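Local structure of uncharacterized protein (4E6F) at residues 23-27 and 111-115; 130-136 and 148-152. The protein is of unknown function but belongs to the DUF4468 family, whose members carry a TBP-like fold of antiparallel sheet packed against helix. All blocks are in the same frame, centred on the assembly; numbering follows the deposited sequence. Where two conformers were deposited one is given.

Interaction 1 and interaction 2 sit next to each other, their centres about 14 Å apart, and both touch helix 149-169. In 23-27 with 111-115, two antiparallel strands of the curved sheet pair, and Phe27 and Leu112 turn toward that helix. In 130-136 with 148-152, the start of the same helix is tied to the short helix 133-136 and the residues leading into it. The two contacts meet directly: Val25 CG2 packs on Thr132 CG2 at 3.4 Å, and Phe27 CZ lies 4.1 Å from Ile131 CD1. Sheet, helix and covering loop thus share one apolar seam. The bound ethanediol, probably from the crystallisation liquor, touches interaction 1 at Lys114.

Interaction 1: 23-27 and 111-115; sequences GKVVF and ELEKI. With EDO (1,2-ethanediol), chain E.
Phe27 and Leu112 form an antiparallel hydrogen-bonded pair between strands 24-32 and 107-119, whose local axes run at 154° to each other and come within 4.6 Å. Phe27 N donates to Leu112 O at 2.9 Å, and Leu112 N returns a bond to Phe27 O at 2.8 Å. Toward Gly23 the strands spread apart, and two waters fill in: each donates to Val25 O, one accepting from Lys114 N and the other from Ile115 N.

The Phe27 and Leu112 side chains lie on one face of the sheet, their CB atoms 4.1 Å apart. With CG on the side of its own backbone N (chi1 -65°), the Phe27 ring presents its CD1-CE1 edge to Ile115, whose CD1 methyl sits in the ring plane, 3.6 Å from Phe27 CE1. The two side chains cross at about a right angle. Thr155, Ala159 and Phe163 of helix 149-169 also pack on Phe27, while Phe158 reaches Leu112.

Val26 faces the other way. Its CG1 rests against Glu111, 3.8 Å from OE2, and its CG2 lies alongside Glu113 CB at 4.1 Å. Glu113 OE2 is hydrogen-bonded to Thr100 OG1 on strand 90-104.

Chemically, the sheet is two-faced here: aromatic and aliphatic groups meet the helix, as expected of a TBP-like fold, while acidic chains flank a valine on the reverse. Where the strands diverge, water takes over the work of direct amide bonds, so the buried Val25 carbonyl keeps two donors.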
loop_
_atom_site.group_PDB
_atom_site.type_symbol
_atom_site.label_atom_id
_atom_site.label_comp_id
_atom_site.label_asym_id
_atom_site.label_seq_id
_atom_site.Cartn_x
_atom_site.Cartn_y
_atom_site.Cartn_z
ATOM N N GLY A 23 15.457 -7.069 2.201
ATOM C CA GLY A 23 15.701 -5.930 3.088
ATOM C C GLY A 23 14.848 -4.688 2.883
ATOM O O GLY A 23 15.121 -3.650 3.491
ATOM N N LYS A 24 13.802 -4.781 2.039
ATOM C CA LYS A 24 12.921 -3.643 1.739
ATOM C C LYS A 24 11.479 -3.932 2.125
ATOM O O LYS A 24 11.038 -5.071 2.030
ATOM C CB LYS A 24 12.975 -3.304 0.231
ATOM C CG LYS A 24 14.382 -3.029 -0.320
ATOM C CD LYS A 24 14.948 -1.704 0.164
ATOM C CE LYS A 24 16.226 -1.342 -0.562
ATOM N NZ LYS A 24 16.922 -0.220 0.115
ATOM N N VAL A 25 10.740 -2.897 2.520
ATOM C CA VAL A 25 9.331 -3.074 2.867
ATOM C C VAL A 25 8.527 -3.265 1.592
ATOM O O VAL A 25 8.559 -2.410 0.689
ATOM C CB VAL A 25 8.797 -1.898 3.711
ATOM C CG1 VAL A 25 7.268 -1.978 3.859
ATOM C CG2 VAL A 25 9.470 -1.889 5.077
ATOM N N VAL A 26 7.788 -4.380 1.518
ATOM C CA VAL A 26 6.926 -4.652 0.379
ATOM C C VAL A 26 5.622 -5.234 0.902
ATOM O O VAL A 26 5.635 -6.356 1.416
ATOM C CB VAL A 26 7.575 -5.629 -0.635
ATOM C CG1 VAL A 26 6.642 -5.889 -1.827
ATOM C CG2 VAL A 26 8.935 -5.117 -1.123
ATOM N N PHE A 27 4.511 -4.506 0.787
ATOM C CA PHE A 27 3.210 -5.102 1.126
ATOM C C PHE A 27 2.742 -5.853 -0.101
ATOM O O PHE A 27 2.965 -5.379 -1.212
ATOM C CB PHE A 27 2.189 -4.019 1.519
ATOM C CG PHE A 27 2.524 -3.266 2.780
ATOM C CD1 PHE A 27 3.292 -2.109 2.735
ATOM C CD2 PHE A 27 2.071 -3.716 4.019
ATOM C CE1 PHE A 27 3.597 -1.397 3.908
ATOM C CE2 PHE A 27 2.379 -3.003 5.198
ATOM C CZ PHE A 27 3.140 -1.853 5.132
ATOM N N GLU A 111 1.857 -5.556 -5.447
ATOM C CA GLU A 111 2.848 -5.152 -4.477
ATOM C C GLU A 111 2.865 -3.654 -4.286
ATOM O O GLU A 111 2.757 -2.898 -5.263
ATOM C CB GLU A 111 4.253 -5.605 -4.917
ATOM C CG GLU A 111 4.379 -7.121 -4.944
ATOM C CD GLU A 111 5.658 -7.628 -5.585
ATOM O OE1 GLU A 111 5.853 -7.416 -6.804
ATOM O OE2 GLU A 111 6.479 -8.225 -4.856
ATOM N N LEU A 112 3.027 -3.229 -3.015
ATOM C CA LEU A 112 3.165 -1.822 -2.663
ATOM C C LEU A 112 4.564 -1.675 -2.084
ATOM O O LEU A 112 4.881 -2.290 -1.056
ATOM C CB LEU A 112 2.065 -1.379 -1.677
ATOM C CG LEU A 112 2.155 0.058 -1.206
ATOM C CD1 LEU A 112 1.771 1.023 -2.324
ATOM C CD2 LEU A 112 1.253 0.292 0.005
ATOM N N GLU A 113 5.414 -0.939 -2.780
ATOM C CA GLU A 113 6.820 -0.851 -2.396
ATOM C C GLU A 113 7.413 0.533 -2.574
ATOM O O GLU A 113 6.713 1.463 -2.973
ATOM C CB GLU A 113 7.617 -1.869 -3.228
ATOM C CG GLU A 113 7.464 -1.701 -4.741
ATOM C CD GLU A 113 8.288 -2.665 -5.570
ATOM O OE1 GLU A 113 9.287 -3.208 -5.047
ATOM O OE2 GLU A 113 7.918 -2.905 -6.739
ATOM N N LYS A 114 8.718 0.673 -2.233
ATOM C CA LYS A 114 9.455 1.928 -2.337
ATOM C C LYS A 114 8.697 3.047 -1.590
ATOM O O LYS A 114 8.514 4.153 -2.107
ATOM C CB LYS A 114 9.710 2.290 -3.817
ATOM C CG LYS A 114 10.532 1.225 -4.528
ATOM C CD LYS A 114 10.755 1.649 -5.969
ATOM C CE LYS A 114 11.446 0.583 -6.758
ATOM N NZ LYS A 114 11.642 1.051 -8.162
ATOM N N ILE A 115 8.255 2.725 -0.376
ATOM C CA ILE A 115 7.462 3.642 0.436
ATOM C C ILE A 115 8.360 4.597 1.196
ATOM O O ILE A 115 9.253 4.160 1.935
ATOM C CB ILE A 115 6.579 2.843 1.410
ATOM C CG1 ILE A 115 5.638 1.889 0.620
ATOM C CG2 ILE A 115 5.790 3.805 2.365
ATOM C CD1 ILE A 115 4.962 0.830 1.445
HETATM C C1 EDO E . 8.521 6.467 -4.923
HETATM O O1 EDO E . 8.018 5.141 -5.010
HETATM C C2 EDO E . 7.851 7.361 -5.999
HETATM O O2 EDO E . 6.433 7.420 -5.812
HETATM O O HOH W 1 9.124 0.347 1.066
HETATM O O HOH W 2 10.348 -1.501 -1.250
#

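Interaction 2: 130-136 and 148-152; sequences WITDKYA and LAKWR
Trp130 and Trp151 meet edge to face: the indole edge of Trp130 drives NE1 down onto the middle of the Trp151 ring, 3.2 Å from CD2, with the two planes at 75°. That N-H edge therefore points into a pi cloud. Leu148 lies across the broad side of the same Trp130 indole, its CD2 methyl 3.7 Å from the centroid of the six-membered ring in a CH-pi contact, while its CD1 presses on the Tyr135 carbonyl, 3.1 Å from its O, with Tyr135 CB close by. Ile131 CG2 packs on Trp151 CB, 3.7 Å away, the two side chains crossing at about a right angle.

Arg152 carries the polar half. An extended chain, starting with CG opposite the backbone N (chi1 179°), sends the guanidinium past Ala136 CB to Asp133, where NH1 and NH2 both grip OD1 at 2.9 Å. NH1 takes the anti lone pair; NH2 comes from the syn side, 30° out of the carboxylate plane. NH1 also donates to Ile131 O at 2.9 Å, and NE bonds Tyr13 O. With a methionine here the guanidinium is gone, and Asp133 OD1 would probably be left without its two donors and the Ile131 carbonyl without its NH1 bond, though Lys141 would still hold OD2.

Phe83, Phe117 and Tyr119 extend the aromatic cluster round Trp151. The first turn of helix 149-169 is thereby fastened to helix 133-136 and its lead-in by aromatic packing at Trp151 and by the buried Arg152 beside it, whose charge is probably balanced in part by Asp133, which Lys141 also shares.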
loop_
_atom_site.group_PDB
_atom_site.type_symbol
_atom_site.label_atom_id
_atom_site.label_comp_id
_atom_site.label_asym_id
_atom_site.label_seq_id
_atom_site.Cartn_x
_atom_site.Cartn_y
_atom_site.Cartn_z
ATOM N N TRP A 130 11.731 2.849 9.620
ATOM C CA TRP A 130 10.676 3.493 10.356
ATOM C C TRP A 130 9.522 2.571 10.826
ATOM O O TRP A 130 9.163 2.597 12.004
ATOM C CB TRP A 130 10.128 4.594 9.451
ATOM C CG TRP A 130 9.615 5.800 10.169
ATOM C CD1 TRP A 130 8.375 6.348 10.045
ATOM C CD2 TRP A 130 10.316 6.599 11.140
ATOM N NE1 TRP A 130 8.266 7.457 10.853
ATOM C CE2 TRP A 130 9.439 7.631 11.543
ATOM C CE3 TRP A 130 11.614 6.557 11.693
ATOM C CZ2 TRP A 130 9.791 8.581 12.520
ATOM C CZ3 TRP A 130 11.965 7.500 12.655
ATOM C CH2 TRP A 130 11.059 8.498 13.058
ATOM N N ILE A 131 8.914 1.776 9.903
ATOM C CA ILE A 131 7.734 0.958 10.268
ATOM C C ILE A 131 8.001 -0.544 10.334
ATOM O O ILE A 131 7.076 -1.309 10.582
ATOM C CB ILE A 131 6.531 1.243 9.321
ATOM C CG1 ILE A 131 6.837 0.890 7.834
ATOM C CG2 ILE A 131 6.084 2.700 9.465
ATOM C CD1 ILE A 131 5.582 0.862 6.957
ATOM N N THR A 132 9.232 -0.969 10.081
ATOM C CA THR A 132 9.589 -2.384 10.170
ATOM C C THR A 132 9.544 -2.867 11.623
ATOM O O THR A 132 9.630 -2.046 12.548
ATOM C CB THR A 132 10.983 -2.616 9.609
ATOM O OG1 THR A 132 11.889 -1.706 10.240
ATOM C CG2 THR A 132 11.027 -2.465 8.086
ATOM N N ASP A 133 9.421 -4.184 11.825
ATOM C CA ASP A 133 9.375 -4.748 13.192
ATOM C C ASP A 133 10.531 -4.256 14.060
ATOM O O ASP A 133 10.332 -3.951 15.239
ATOM C CB ASP A 133 9.437 -6.289 13.138
ATOM C CG ASP A 133 8.221 -6.981 12.562
ATOM O OD1 ASP A 133 7.276 -6.275 12.116
ATOM O OD2 ASP A 133 8.192 -8.235 12.577
ATOM N N LYS A 134 11.745 -4.197 13.477
ATOM C CA LYS A 134 12.971 -3.800 14.174
ATOM C C LYS A 134 12.793 -2.477 14.920
ATOM O O LYS A 134 13.280 -2.334 16.048
ATOM C CB LYS A 134 14.132 -3.694 13.156
ATOM C CG LYS A 134 15.502 -3.421 13.769
ATOM C CD LYS A 134 16.535 -3.210 12.667
ATOM C CE LYS A 134 17.835 -2.658 13.196
ATOM N NZ LYS A 134 18.823 -2.465 12.105
ATOM N N TYR A 135 12.106 -1.507 14.296
ATOM C CA TYR A 135 11.929 -0.189 14.911
ATOM C C TYR A 135 10.572 0.026 15.556
ATOM O O TYR A 135 10.495 0.760 16.540
ATOM C CB TYR A 135 12.131 0.905 13.847
ATOM C CG TYR A 135 13.526 0.870 13.270
ATOM C CD1 TYR A 135 14.609 1.381 13.983
ATOM C CD2 TYR A 135 13.778 0.273 12.038
ATOM C CE1 TYR A 135 15.908 1.293 13.487
ATOM C CE2 TYR A 135 15.073 0.180 11.530
ATOM C CZ TYR A 135 16.132 0.705 12.251
ATOM O OH TYR A 135 17.410 0.620 11.758
ATOM N N ALA A 136 9.509 -0.583 14.998
ATOM C CA ALA A 136 8.132 -0.253 15.353
ATOM C C ALA A 136 7.397 -1.254 16.247
ATOM O O ALA A 136 6.253 -0.988 16.621
ATOM C CB ALA A 136 7.331 -0.017 14.084
ATOM N N LEU A 148 6.008 5.285 17.109
ATOM C CA LEU A 148 5.932 4.868 15.698
ATOM C C LEU A 148 4.571 4.292 15.327
ATOM O O LEU A 148 4.332 3.973 14.154
ATOM C CB LEU A 148 7.043 3.833 15.391
ATOM C CG LEU A 148 8.465 4.474 15.391
ATOM C CD1 LEU A 148 9.561 3.442 15.335
ATOM C CD2 LEU A 148 8.633 5.407 14.224
ATOM N N ALA A 149 3.673 4.149 16.317
ATOM C CA ALA A 149 2.398 3.483 16.089
ATOM C C ALA A 149 1.564 4.127 14.992
ATOM O O ALA A 149 1.018 3.396 14.170
ATOM C CB ALA A 149 1.601 3.410 17.380
ATOM N N LYS A 150 1.465 5.457 14.952
ATOM C CA LYS A 150 0.639 6.112 13.930
ATOM C C LYS A 150 1.160 5.797 12.534
ATOM O O LYS A 150 0.368 5.593 11.622
ATOM C CB LYS A 150 0.535 7.630 14.158
ATOM C CG LYS A 150 1.830 8.429 13.949
ATOM C CD LYS A 150 1.604 9.874 14.399
ATOM C CE LYS A 150 2.800 10.716 14.001
ATOM N NZ LYS A 150 2.704 12.114 14.548
ATOM N N TRP A 151 2.488 5.735 12.375
ATOM C CA TRP A 151 3.116 5.420 11.098
ATOM C C TRP A 151 2.799 3.996 10.658
ATOM O O TRP A 151 2.400 3.776 9.514
ATOM C CB TRP A 151 4.638 5.589 11.217
ATOM C CG TRP A 151 5.025 6.992 11.568
ATOM C CD1 TRP A 151 5.210 7.508 12.817
ATOM C CD2 TRP A 151 5.181 8.078 10.655
ATOM N NE1 TRP A 151 5.506 8.850 12.736
ATOM C CE2 TRP A 151 5.493 9.227 11.416
ATOM C CE3 TRP A 151 5.151 8.185 9.256
ATOM C CZ2 TRP A 151 5.742 10.476 10.820
ATOM C CZ3 TRP A 151 5.383 9.414 8.665
ATOM C CH2 TRP A 151 5.663 10.549 9.445
ATOM N N ARG A 152 2.979 3.035 11.563
ATOM C CA ARG A 152 2.763 1.634 11.223
ATOM C C ARG A 152 1.263 1.336 11.014
ATOM O O ARG A 152 0.899 0.695 10.016
ATOM C CB ARG A 152 3.371 0.739 12.297
ATOM C CG ARG A 152 3.162 -0.754 11.998
ATOM C CD ARG A 152 4.287 -1.579 12.595
ATOM N NE ARG A 152 3.997 -3.024 12.583
ATOM C CZ ARG A 152 4.910 -3.968 12.377
ATOM N NH1 ARG A 152 6.145 -3.642 12.020
ATOM N NH2 ARG A 152 4.577 -5.249 12.463
#